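Local coordinates for protein ATP-dependent RNA helicase HrpB (Escherichia coli, PDB 6EUD) that hydrolyses ATP to ADP and phosphate as a bacterial DExH-box helicase of the DEAH/RHA type that binds single-stranded RNA, at residues A34-W39 with M158-D163; P14-A19 with V26-P31; D126-H129 with Q134-L137. All blocks are in the same frame, centred on the assembly; numbering follows the deposited sequence.

Contact 1 of 3, residues A34-W39 with M158-D163; sequences AGKSTW and MSATLD
The planar group at this contact is the backbone carbonyl of K36, and the thioether of M158 lies over one of its faces. M158 SD stands 3.5 Å from K36 O, above the oxygen and somewhat to the side, while the terminal methyl sits further out and lower over the plane, M158 CE being 3.4 Å from K36 O. No atom of 158-163 approaches the opposite face. Methionine suits the place because its unbranched chain runs straight from the end of strand 154-159 to the loop, with chi2 and chi3 both extended. K36 answers with its aliphatic part: K36 CB is 4.2 Å from M158 SD, and K36 CE meets the methyl of A160, 4.0 Å from A160 CB. The small side chain of A160 lets the lysine pass close by. The lysine is extended as far as CE and then bends (chi4 58°), turning NZ off the apolar surface toward E127, its salt-bridge partner; its bond to S37 OG is weak. Residues 34-37 belong to the P-loop (Walker A), predicted to bind ATP, and G35, at a phi of 98°, takes a backbone shape that a side chain would obstruct. S159, A160 and T161 form the SAT sequence, helicase motif III. The chemistry therefore divides along one side chain: methylenes pack against motif III and its strand, and the charged end is left to E127, with D126 a long, weak second partner, in the predicted nucleotide site.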
ATOM      1  N   ALA A  34      -0.893  27.608 -20.888  1.00102.25           N
ATOM      2  CA  ALA A  34       0.130  28.614 -21.148  1.00102.43           C
ATOM      3  C   ALA A  34       1.042  28.180 -22.292  1.00105.82           C
ATOM      4  O   ALA A  34       1.775  28.996 -22.850  1.00108.17           O
ATOM      5  CB  ALA A  34       0.942  28.889 -19.885  1.00 98.60           C
ATOM      6  N   GLY A  35       0.990  26.899 -22.639  1.00105.40           N
ATOM      7  CA  GLY A  35       1.762  26.387 -23.755  1.00104.67           C
ATOM      8  C   GLY A  35       3.057  25.723 -23.334  1.00100.18           C
ATOM      9  O   GLY A  35       3.959  25.534 -24.152  1.00100.47           O
ATOM     10  N   LYS A  36       3.157  25.365 -22.057  1.00 94.76           N
ATOM     11  CA  LYS A  36       4.376  24.743 -21.544  1.00 88.27           C
ATOM     12  C   LYS A  36       4.636  23.404 -22.232  1.00 83.90           C
ATOM     13  O   LYS A  36       5.778  22.962 -22.336  1.00 79.05           O
ATOM     14  CB  LYS A  36       4.296  24.552 -20.026  1.00 84.96           C
ATOM     15  CG  LYS A  36       3.131  23.691 -19.560  1.00 84.33           C
ATOM     16  CD  LYS A  36       3.179  23.454 -18.053  1.00 80.94           C
ATOM     17  CE  LYS A  36       1.917  22.758 -17.561  1.00 74.98           C
ATOM     18  NZ  LYS A  36       1.718  21.463 -18.247  1.00 69.53           N
ATOM     19  N   SER A  37       3.564  22.782 -22.718  1.00 83.00           N
ATOM     20  CA  SER A  37       3.631  21.491 -23.393  1.00 79.24           C
ATOM     21  C   SER A  37       3.658  21.640 -24.919  1.00 85.33           C
ATOM     22  O   SER A  37       4.401  20.942 -25.620  1.00 84.48           O
ATOM     23  CB  SER A  37       2.434  20.625 -22.982  1.00 72.07           C
ATOM     24  OG  SER A  37       2.196  20.709 -21.589  1.00 66.75           O
ATOM     25  N   THR A  38       2.838  22.561 -25.420  1.00 89.13           N
ATOM     26  CA  THR A  38       2.606  22.708 -26.850  1.00 92.91           C
ATOM     27  C   THR A  38       3.494  23.769 -27.491  1.00 93.31           C
ATOM     28  O   THR A  38       3.271  24.183 -28.632  1.00 93.53           O
ATOM     29  CB  THR A  38       1.133  23.058 -27.125  1.00 97.00           C
ATOM     30  OG1 THR A  38       0.740  24.164 -26.300  1.00 95.60           O
ATOM     31  CG2 THR A  38       0.242  21.863 -26.821  1.00 95.92           C
ATOM     32  N   TRP A  39       4.505  24.213 -26.759  1.00 90.99           N
ATOM     33  CA  TRP A  39       5.415  25.198 -27.308  1.00 92.22           C
ATOM     34  C   TRP A  39       6.814  24.965 -26.798  1.00 88.57           C
ATOM     35  O   TRP A  39       7.703  24.627 -27.570  1.00 89.59           O
ATOM     36  CB  TRP A  39       4.959  26.616 -26.962  1.00 93.04           C
ATOM     37  CG  TRP A  39       5.672  27.674 -27.738  1.00 93.33           C
ATOM     38  CD1 TRP A  39       5.459  28.003 -29.040  1.00 95.91           C
ATOM     39  CD2 TRP A  39       6.697  28.555 -27.261  1.00 95.60           C
ATOM     40  NE1 TRP A  39       6.292  29.027 -29.411  1.00101.13           N
ATOM     41  CE2 TRP A  39       7.060  29.391 -28.336  1.00 99.35           C
ATOM     42  CE3 TRP A  39       7.345  28.722 -26.031  1.00 94.53           C
ATOM     43  CZ2 TRP A  39       8.045  30.379 -28.222  1.00 99.02           C
ATOM     44  CZ3 TRP A  39       8.327  29.712 -25.920  1.00 94.58           C
ATOM     45  CH2 TRP A  39       8.665  30.522 -27.009  1.00 95.78           C
ATOM     46  N   MET A 158       8.019  19.701 -15.124  1.00 55.03           N
ATOM     47  CA  MET A 158       6.963  20.682 -15.335  1.00 52.23           C
ATOM     48  C   MET A 158       5.738  20.352 -14.511  1.00 51.73           C
ATOM     49  O   MET A 158       5.156  19.271 -14.621  1.00 50.35           O
ATOM     50  CB  MET A 158       6.560  20.755 -16.805  1.00 54.82           C
ATOM     51  CG  MET A 158       7.628  21.263 -17.763  1.00 61.28           C
ATOM     52  SD  MET A 158       6.929  21.341 -19.421  1.00 80.52           S
ATOM     53  CE  MET A 158       8.322  21.930 -20.355  1.00 83.51           C
ATOM     54  N   SER A 159       5.338  21.313 -13.698  1.00 54.37           N
ATOM     55  CA  SER A 159       4.157  21.188 -12.879  1.00 54.53           C
ATOM     56  C   SER A 159       3.199  22.331 -13.229  1.00 60.89           C
ATOM     57  O   SER A 159       3.635  23.438 -13.565  1.00 61.04           O
ATOM     58  CB  SER A 159       4.552  21.209 -11.408  1.00 52.80           C
ATOM     59  OG  SER A 159       3.435  21.153 -10.547  1.00 53.86           O
ATOM     60  N   ALA A 160       1.898  22.066 -13.172  1.00 61.76           N
ATOM     61  CA  ALA A 160       0.914  23.095 -13.481  1.00 61.41           C
ATOM     62  C   ALA A 160       0.421  23.821 -12.224  1.00 61.53           C
ATOM     63  O   ALA A 160      -0.295  24.819 -12.323  1.00 62.27           O
ATOM     64  CB  ALA A 160      -0.272  22.492 -14.251  1.00 61.28           C
ATOM     65  N   THR A 161       0.799  23.325 -11.050  1.00 64.43           N
ATOM     66  CA  THR A 161       0.366  23.946  -9.799  1.00 68.45           C
ATOM     67  C   THR A 161       1.449  24.860  -9.294  1.00 75.37           C
ATOM     68  O   THR A 161       2.632  24.553  -9.437  1.00 70.40           O
ATOM     69  CB  THR A 161       0.049  22.932  -8.695  1.00 63.97           C
ATOM     70  OG1 THR A 161       1.275  22.371  -8.192  1.00 63.68           O
ATOM     71  CG2 THR A 161      -0.900  21.840  -9.223  1.00 60.18           C
ATOM     72  N   LEU A 162       1.027  25.964  -8.683  1.00 92.32           N
ATOM     73  CA  LEU A 162       1.923  27.056  -8.348  1.00102.57           C
ATOM     74  C   LEU A 162       3.131  26.566  -7.592  1.00113.81           C
ATOM     75  O   LEU A 162       4.230  26.576  -8.141  1.00117.77           O
ATOM     76  CB  LEU A 162       1.185  28.146  -7.564  1.00103.38           C
ATOM     77  CG  LEU A 162       1.705  29.575  -7.752  1.00106.23           C
ATOM     78  CD1 LEU A 162       2.379  29.766  -9.110  1.00107.59           C
ATOM     79  CD2 LEU A 162       0.554  30.543  -7.584  1.00105.77           C
ATOM     80  N   ASP A 163       2.975  26.133  -6.350  1.00111.79           N
ATOM     81  CA  ASP A 163       4.151  25.634  -5.647  1.00113.54           C
ATOM     82  C   ASP A 163       4.143  24.140  -5.339  1.00109.79           C
ATOM     83  O   ASP A 163       3.102  23.497  -5.183  1.00104.88           O
ATOM     84  CB  ASP A 163       4.397  26.454  -4.384  1.00117.61           C
ATOM     85  CG  ASP A 163       4.552  27.945  -4.688  1.00118.41           C
ATOM     86  OD1 ASP A 163       4.305  28.361  -5.838  1.00118.28           O
ATOM     87  OD2 ASP A 163       4.960  28.718  -3.794  1.00117.84           O
TER

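Contact 2 of 3, residues P14-A19 with V26-P31; sequences PELLTA and VLLSAP
Two first torsions bring L16 and V26 together. L16 leaves the helix with CG opposite the backbone N (chi1 -160°), and its chi2 then swings CD1 inward, although its CB does not itself point at the strand. V26, with chi1 173°, spreads its two methyls to separate partners. V26 CG1 meets L16 CD1 at 3.6 Å, the side chains crossing obliquely, whereas V26 CG2 lies 3.4 Å from the backbone A19 O and 4.1 Å from A19 CB. A beta-branched residue suits the strand and fills both places at once. Alanine fits the end of the helix segment, where the backbones come nearest, 6.6 Å between A19 CA and V26 CA. One step along the strand face, L28 CD1 lies 4.4 Å from L16 CD1, a looser extension of the same apolar patch. Helix and strand run nearly antiparallel, at 163°, with their axes 9.4 Å apart, as expected for a helix laid on a RecA-like sheet. L16 and L28 also share L40 of helix 40-45 and V177 of edge strand 176-178, so that helix 13-20 lies over strands 26-29 and 176-178, beside helix 40-45, while L156 of strand 154-159 flanks V26 and L28 on the sheet.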
ATOM      1  N   PRO A  14      13.849  32.815 -21.120  1.00 90.25           N
ATOM      2  CA  PRO A  14      15.259  33.123 -20.861  1.00 94.29           C
ATOM      3  C   PRO A  14      15.724  32.690 -19.469  1.00 97.51           C
ATOM      4  O   PRO A  14      16.827  32.162 -19.340  1.00 98.98           O
ATOM      5  CB  PRO A  14      15.320  34.648 -21.011  1.00 94.30           C
ATOM      6  CG  PRO A  14      14.158  34.982 -21.894  1.00 92.71           C
ATOM      7  CD  PRO A  14      13.087  34.025 -21.480  1.00 92.20           C
ATOM      8  N   GLU A  15      14.895  32.900 -18.451  1.00102.80           N
ATOM      9  CA  GLU A  15      15.209  32.446 -17.096  1.00107.85           C
ATOM     10  C   GLU A  15      15.435  30.935 -17.056  1.00103.04           C
ATOM     11  O   GLU A  15      16.279  30.440 -16.303  1.00100.11           O
ATOM     12  CB  GLU A  15      14.091  32.835 -16.123  1.00115.60           C
ATOM     13  CG  GLU A  15      14.246  32.258 -14.717  1.00121.41           C
ATOM     14  CD  GLU A  15      13.191  32.768 -13.750  1.00127.35           C
ATOM     15  OE1 GLU A  15      12.020  32.916 -14.162  1.00130.68           O
ATOM     16  OE2 GLU A  15      13.534  33.023 -12.576  1.00130.02           O
ATOM     17  N   LEU A  16      14.674  30.219 -17.881  1.00105.76           N
ATOM     18  CA  LEU A  16      14.731  28.761 -17.944  1.00100.75           C
ATOM     19  C   LEU A  16      16.020  28.257 -18.588  1.00 95.50           C
ATOM     20  O   LEU A  16      16.629  27.298 -18.109  1.00 91.94           O
ATOM     21  CB  LEU A  16      13.531  28.216 -18.719  1.00101.83           C
ATOM     22  CG  LEU A  16      13.223  26.742 -18.462  1.00100.46           C
ATOM     23  CD1 LEU A  16      12.870  26.528 -17.001  1.00 97.07           C
ATOM     24  CD2 LEU A  16      12.112  26.259 -19.369  1.00101.59           C
ATOM     25  N   LEU A  17      16.421  28.897 -19.682  1.00 93.75           N
ATOM     26  CA  LEU A  17      17.637  28.510 -20.375  1.00 88.75           C
ATOM     27  C   LEU A  17      18.845  28.695 -19.463  1.00 85.94           C
ATOM     28  O   LEU A  17      19.722  27.836 -19.419  1.00 79.24           O
ATOM     29  CB  LEU A  17      17.803  29.317 -21.659  1.00 91.65           C
ATOM     30  CG  LEU A  17      16.680  29.132 -22.675  1.00 81.26           C
ATOM     31  CD1 LEU A  17      16.971  29.923 -23.937  1.00 85.86           C
ATOM     32  CD2 LEU A  17      16.501  27.674 -22.986  1.00 78.67           C
ATOM     33  N   THR A  18      18.877  29.805 -18.726  1.00 87.07           N
ATOM     34  CA  THR A  18      19.962  30.083 -17.782  1.00 91.55           C
ATOM     35  C   THR A  18      20.061  29.004 -16.698  1.00 88.91           C
ATOM     36  O   THR A  18      21.154  28.532 -16.382  1.00 89.53           O
ATOM     37  CB  THR A  18      19.792  31.458 -17.105  1.00 85.02           C
ATOM     38  OG1 THR A  18      19.818  32.493 -18.097  1.00 96.04           O
ATOM     39  CG2 THR A  18      20.909  31.696 -16.102  1.00 87.34           C
ATOM     40  N   ALA A  19      18.919  28.614 -16.134  1.00 84.30           N
ATOM     41  CA  ALA A  19      18.883  27.547 -15.131  1.00 84.61           C
ATOM     42  C   ALA A  19      19.161  26.185 -15.762  1.00 84.35           C
ATOM     43  O   ALA A  19      19.795  25.317 -15.151  1.00 83.59           O
ATOM     44  CB  ALA A  19      17.535  27.527 -14.414  1.00 83.53           C
ATOM     45  N   VAL A  26      15.885  21.123 -13.247  1.00 73.55           N
ATOM     46  CA  VAL A  26      15.180  22.392 -13.280  1.00 73.38           C
ATOM     47  C   VAL A  26      13.683  22.167 -13.101  1.00 73.17           C
ATOM     48  O   VAL A  26      13.081  21.378 -13.824  1.00 77.93           O
ATOM     49  CB  VAL A  26      15.423  23.140 -14.592  1.00 78.03           C
ATOM     50  CG1 VAL A  26      14.547  24.374 -14.657  1.00 79.90           C
ATOM     51  CG2 VAL A  26      16.885  23.519 -14.712  1.00 82.83           C
ATOM     52  N   LEU A  27      13.090  22.857 -12.133  1.00 68.58           N
ATOM     53  CA  LEU A  27      11.655  22.752 -11.884  1.00 64.35           C
ATOM     54  C   LEU A  27      10.878  23.925 -12.505  1.00 63.14           C
ATOM     55  O   LEU A  27      11.144  25.093 -12.202  1.00 63.89           O
ATOM     56  CB  LEU A  27      11.398  22.672 -10.378  1.00 70.58           C
ATOM     57  CG  LEU A  27       9.948  22.818  -9.903  1.00 82.41           C
ATOM     58  CD1 LEU A  27       9.020  21.799 -10.574  1.00 84.83           C
ATOM     59  CD2 LEU A  27       9.858  22.717  -8.383  1.00 87.58           C
ATOM     60  N   LEU A  28       9.933  23.613 -13.391  1.00 51.03           N
ATOM     61  CA  LEU A  28       9.107  24.643 -14.022  1.00 60.43           C
ATOM     62  C   LEU A  28       7.637  24.534 -13.628  1.00 60.33           C
ATOM     63  O   LEU A  28       7.021  23.471 -13.723  1.00 60.15           O
ATOM     64  CB  LEU A  28       9.214  24.587 -15.548  1.00 59.71           C
ATOM     65  CG  LEU A  28       8.223  25.504 -16.283  1.00 61.12           C
ATOM     66  CD1 LEU A  28       8.606  26.989 -16.192  1.00 59.29           C
ATOM     67  CD2 LEU A  28       8.038  25.079 -17.717  1.00 57.01           C
ATOM     68  N   SER A  29       7.094  25.661 -13.189  1.00 62.02           N
ATOM     69  CA  SER A  29       5.695  25.782 -12.823  1.00 61.24           C
ATOM     70  C   SER A  29       5.003  26.794 -13.749  1.00 62.71           C
ATOM     71  O   SER A  29       5.499  27.902 -13.955  1.00 62.26           O
ATOM     72  CB  SER A  29       5.583  26.194 -11.359  1.00 63.59           C
ATOM     73  OG  SER A  29       4.249  26.478 -11.009  1.00 70.08           O
ATOM     74  N   ALA A  30       3.873  26.392 -14.323  1.00 67.54           N
ATOM     75  CA  ALA A  30       3.139  27.215 -15.280  1.00 77.99           C
ATOM     76  C   ALA A  30       1.750  26.631 -15.517  1.00 87.97           C
ATOM     77  O   ALA A  30       1.608  25.411 -15.590  1.00 87.63           O
ATOM     78  CB  ALA A  30       3.901  27.314 -16.595  1.00 75.97           C
ATOM     79  N   PRO A  31       0.723  27.498 -15.643  1.00 99.43           N
ATOM     80  CA  PRO A  31      -0.648  27.061 -15.953  1.00105.52           C
ATOM     81  C   PRO A  31      -0.675  26.186 -17.201  1.00115.03           C
ATOM     82  O   PRO A  31       0.245  26.260 -18.014  1.00119.49           O
ATOM     83  CB  PRO A  31      -1.405  28.379 -16.180  1.00108.89           C
ATOM     84  CG  PRO A  31      -0.334  29.422 -16.409  1.00110.29           C
ATOM     85  CD  PRO A  31       0.832  28.967 -15.584  1.00106.32           C
TER

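Contact 3 of 3, residues D126-H129 with Q134-L137; sequences DEFH and QADL
F128 reaches helix 133-145 with the edge of its ring. Its CG lies opposite the backbone N (chi1 -169°), which carries the ring away from the turn, and a chi2 of -97° sets it roughly perpendicular to the CA-CB-CG plane. Turned this way, the ring presents CD2, CE2 and CZ to the first residues of the helix. F128 CE2 comes to 4.0 Å from A135 O, with the oxygen near the ring plane, and F128 CD2 is 4.3 Å from the methyl A135 CB. A carbonyl oxygen placed like A135 O, beside the C-H groups at a ring edge, probably gives a mildly favourable electrostatic contact. Alanine keeps this part of the helix close, since it adds just one carbon between the ring and the helix backbone. D136 approaches obliquely: its OD1 is 3.9 Å from F128 CZ, and the carboxylate and ring planes are inclined at 36°. The other oxygen of the same carboxylate, OD2, makes a salt bridge with R131, the main polar partner of this acid. The segment 126-129 is the DEFH box, helicase motif II (Walker B), which follows strand 120-125 and leads toward helix 133-145. Within the box E127 has a left-handed backbone conformation, which turns the chain at E127, just before F128. F128 goes to the helix and also packs on I157 and L381. The last residue of the box, H129, hydrogen-bonds through NE2 to T280 OG1 in the C-terminal helicase region.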
ATOM      1  N   ASP A 126       6.293  15.895 -17.726  1.00 53.52           N
ATOM      2  CA  ASP A 126       5.185  16.829 -17.794  1.00 57.12           C
ATOM      3  C   ASP A 126       4.038  16.420 -16.865  1.00 54.64           C
ATOM      4  O   ASP A 126       3.924  15.259 -16.494  1.00 52.74           O
ATOM      5  CB  ASP A 126       4.704  16.951 -19.244  1.00 63.20           C
ATOM      6  CG  ASP A 126       3.910  18.212 -19.488  1.00 69.62           C
ATOM      7  OD1 ASP A 126       3.074  18.210 -20.409  1.00 73.55           O
ATOM      8  OD2 ASP A 126       4.114  19.204 -18.752  1.00 73.45           O
ATOM      9  N   GLU A 127       3.200  17.391 -16.504  1.00 58.74           N
ATOM     10  CA  GLU A 127       2.076  17.192 -15.590  1.00 61.09           C
ATOM     11  C   GLU A 127       2.519  16.474 -14.318  1.00 53.98           C
ATOM     12  O   GLU A 127       1.845  15.571 -13.840  1.00 53.06           O
ATOM     13  CB  GLU A 127       0.951  16.419 -16.282  1.00 70.70           C
ATOM     14  CG  GLU A 127       0.618  16.950 -17.675  1.00 87.95           C
ATOM     15  CD  GLU A 127       0.119  18.396 -17.671  1.00102.79           C
ATOM     16  OE1 GLU A 127      -0.575  18.797 -16.713  1.00111.32           O
ATOM     17  OE2 GLU A 127       0.424  19.138 -18.630  1.00112.02           O
ATOM     18  N   PHE A 128       3.653  16.894 -13.767  1.00 50.21           N
ATOM     19  CA  PHE A 128       4.231  16.208 -12.613  1.00 46.61           C
ATOM     20  C   PHE A 128       3.375  16.311 -11.343  1.00 43.95           C
ATOM     21  O   PHE A 128       3.459  15.466 -10.457  1.00 45.97           O
ATOM     22  CB  PHE A 128       5.634  16.739 -12.303  1.00 44.79           C
ATOM     23  CG  PHE A 128       6.372  15.893 -11.308  1.00 41.69           C
ATOM     24  CD1 PHE A 128       6.396  16.229  -9.963  1.00 40.38           C
ATOM     25  CD2 PHE A 128       7.006  14.725 -11.716  1.00 41.17           C
ATOM     26  CE1 PHE A 128       7.048  15.420  -9.042  1.00 35.57           C
ATOM     27  CE2 PHE A 128       7.663  13.920 -10.801  1.00 38.53           C
ATOM     28  CZ  PHE A 128       7.676  14.278  -9.458  1.00 36.16           C
ATOM     29  N   HIS A 129       2.564  17.353 -11.260  1.00 42.36           N
ATOM     30  CA  HIS A 129       1.708  17.581 -10.107  1.00 45.94           C
ATOM     31  C   HIS A 129       0.692  16.453  -9.878  1.00 49.46           C
ATOM     32  O   HIS A 129       0.122  16.350  -8.795  1.00 48.53           O
ATOM     33  CB  HIS A 129       0.966  18.891 -10.283  1.00 45.66           C
ATOM     34  CG  HIS A 129       0.142  18.921 -11.523  1.00 51.68           C
ATOM     35  ND1 HIS A 129       0.657  19.294 -12.747  1.00 53.90           N
ATOM     36  CD2 HIS A 129      -1.146  18.572 -11.744  1.00 54.28           C
ATOM     37  CE1 HIS A 129      -0.288  19.192 -13.664  1.00 56.72           C
ATOM     38  NE2 HIS A 129      -1.393  18.760 -13.080  1.00 56.11           N
ATOM     39  N   GLN A 134       4.008   6.289 -12.351  1.00 43.55           N
ATOM     40  CA  GLN A 134       4.845   6.250 -13.537  1.00 42.37           C
ATOM     41  C   GLN A 134       5.873   7.365 -13.527  1.00 40.78           C
ATOM     42  O   GLN A 134       7.047   7.118 -13.772  1.00 51.30           O
ATOM     43  CB  GLN A 134       3.989   6.346 -14.801  1.00 47.62           C
ATOM     44  CG  GLN A 134       4.805   6.282 -16.067  1.00 56.62           C
ATOM     45  CD  GLN A 134       3.988   6.578 -17.306  1.00 59.54           C
ATOM     46  OE1 GLN A 134       4.384   6.233 -18.423  1.00 55.17           O
ATOM     47  NE2 GLN A 134       2.844   7.232 -17.116  1.00 61.94           N
ATOM     48  N   ALA A 135       5.448   8.592 -13.245  1.00 38.99           N
ATOM     49  CA  ALA A 135       6.379   9.723 -13.290  1.00 44.48           C
ATOM     50  C   ALA A 135       7.321   9.751 -12.079  1.00 45.53           C
ATOM     51  O   ALA A 135       8.447  10.252 -12.176  1.00 46.96           O
ATOM     52  CB  ALA A 135       5.620  11.037 -13.393  1.00 44.57           C
ATOM     53  N   ASP A 136       6.863   9.214 -10.949  1.00 41.85           N
ATOM     54  CA  ASP A 136       7.716   9.085  -9.777  1.00 45.02           C
ATOM     55  C   ASP A 136       8.844   8.099 -10.062  1.00 46.77           C
ATOM     56  O   ASP A 136      10.017   8.363  -9.774  1.00 50.76           O
ATOM     57  CB  ASP A 136       6.904   8.621  -8.569  1.00 47.61           C
ATOM     58  CG  ASP A 136       6.197   9.773  -7.844  1.00 49.81           C
ATOM     59  OD1 ASP A 136       6.098  10.901  -8.394  1.00 50.60           O
ATOM     60  OD2 ASP A 136       5.711   9.536  -6.719  1.00 47.15           O
ATOM     61  N   LEU A 137       8.482   6.958 -10.635  1.00 41.83           N
ATOM     62  CA  LEU A 137       9.464   5.954 -10.991  1.00 38.18           C
ATOM     63  C   LEU A 137      10.443   6.528 -12.018  1.00 40.32           C
ATOM     64  O   LEU A 137      11.648   6.388 -11.851  1.00 45.93           O
ATOM     65  CB  LEU A 137       8.777   4.696 -11.514  1.00 35.48           C
ATOM     66  CG  LEU A 137       9.749   3.624 -12.005  1.00 39.01           C
ATOM     67  CD1 LEU A 137      10.784   3.322 -10.930  1.00 33.29           C
ATOM     68  CD2 LEU A 137       9.008   2.364 -12.436  1.00 32.12           C
TER

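Overall arrangement
All three contacts belong to the N-terminal helicase domain and its eight-stranded mixed sheet. Contacts 1 and 3 sit at and beyond the C-terminal ends of strands 154-159 and 120-125; contact 2 lies along strand 26-29. Contact 2 closes before contact 1 opens, and contact 3 is nested inside the long span of chain that contact 1 closes. Neighbouring strands 26-29 and 154-159 join contacts 1 and 2, centres 10 Å apart, through a probable S159 N to L28 O hydrogen bond. Contact 1 joins the P-loop to motif III; 13 Å away between centres, motif II in contact 3 receives the K36-E127 salt bridge and a probable S37-D126 hydrogen bond, consistent with coupling nucleotide binding to the rest of the helicase.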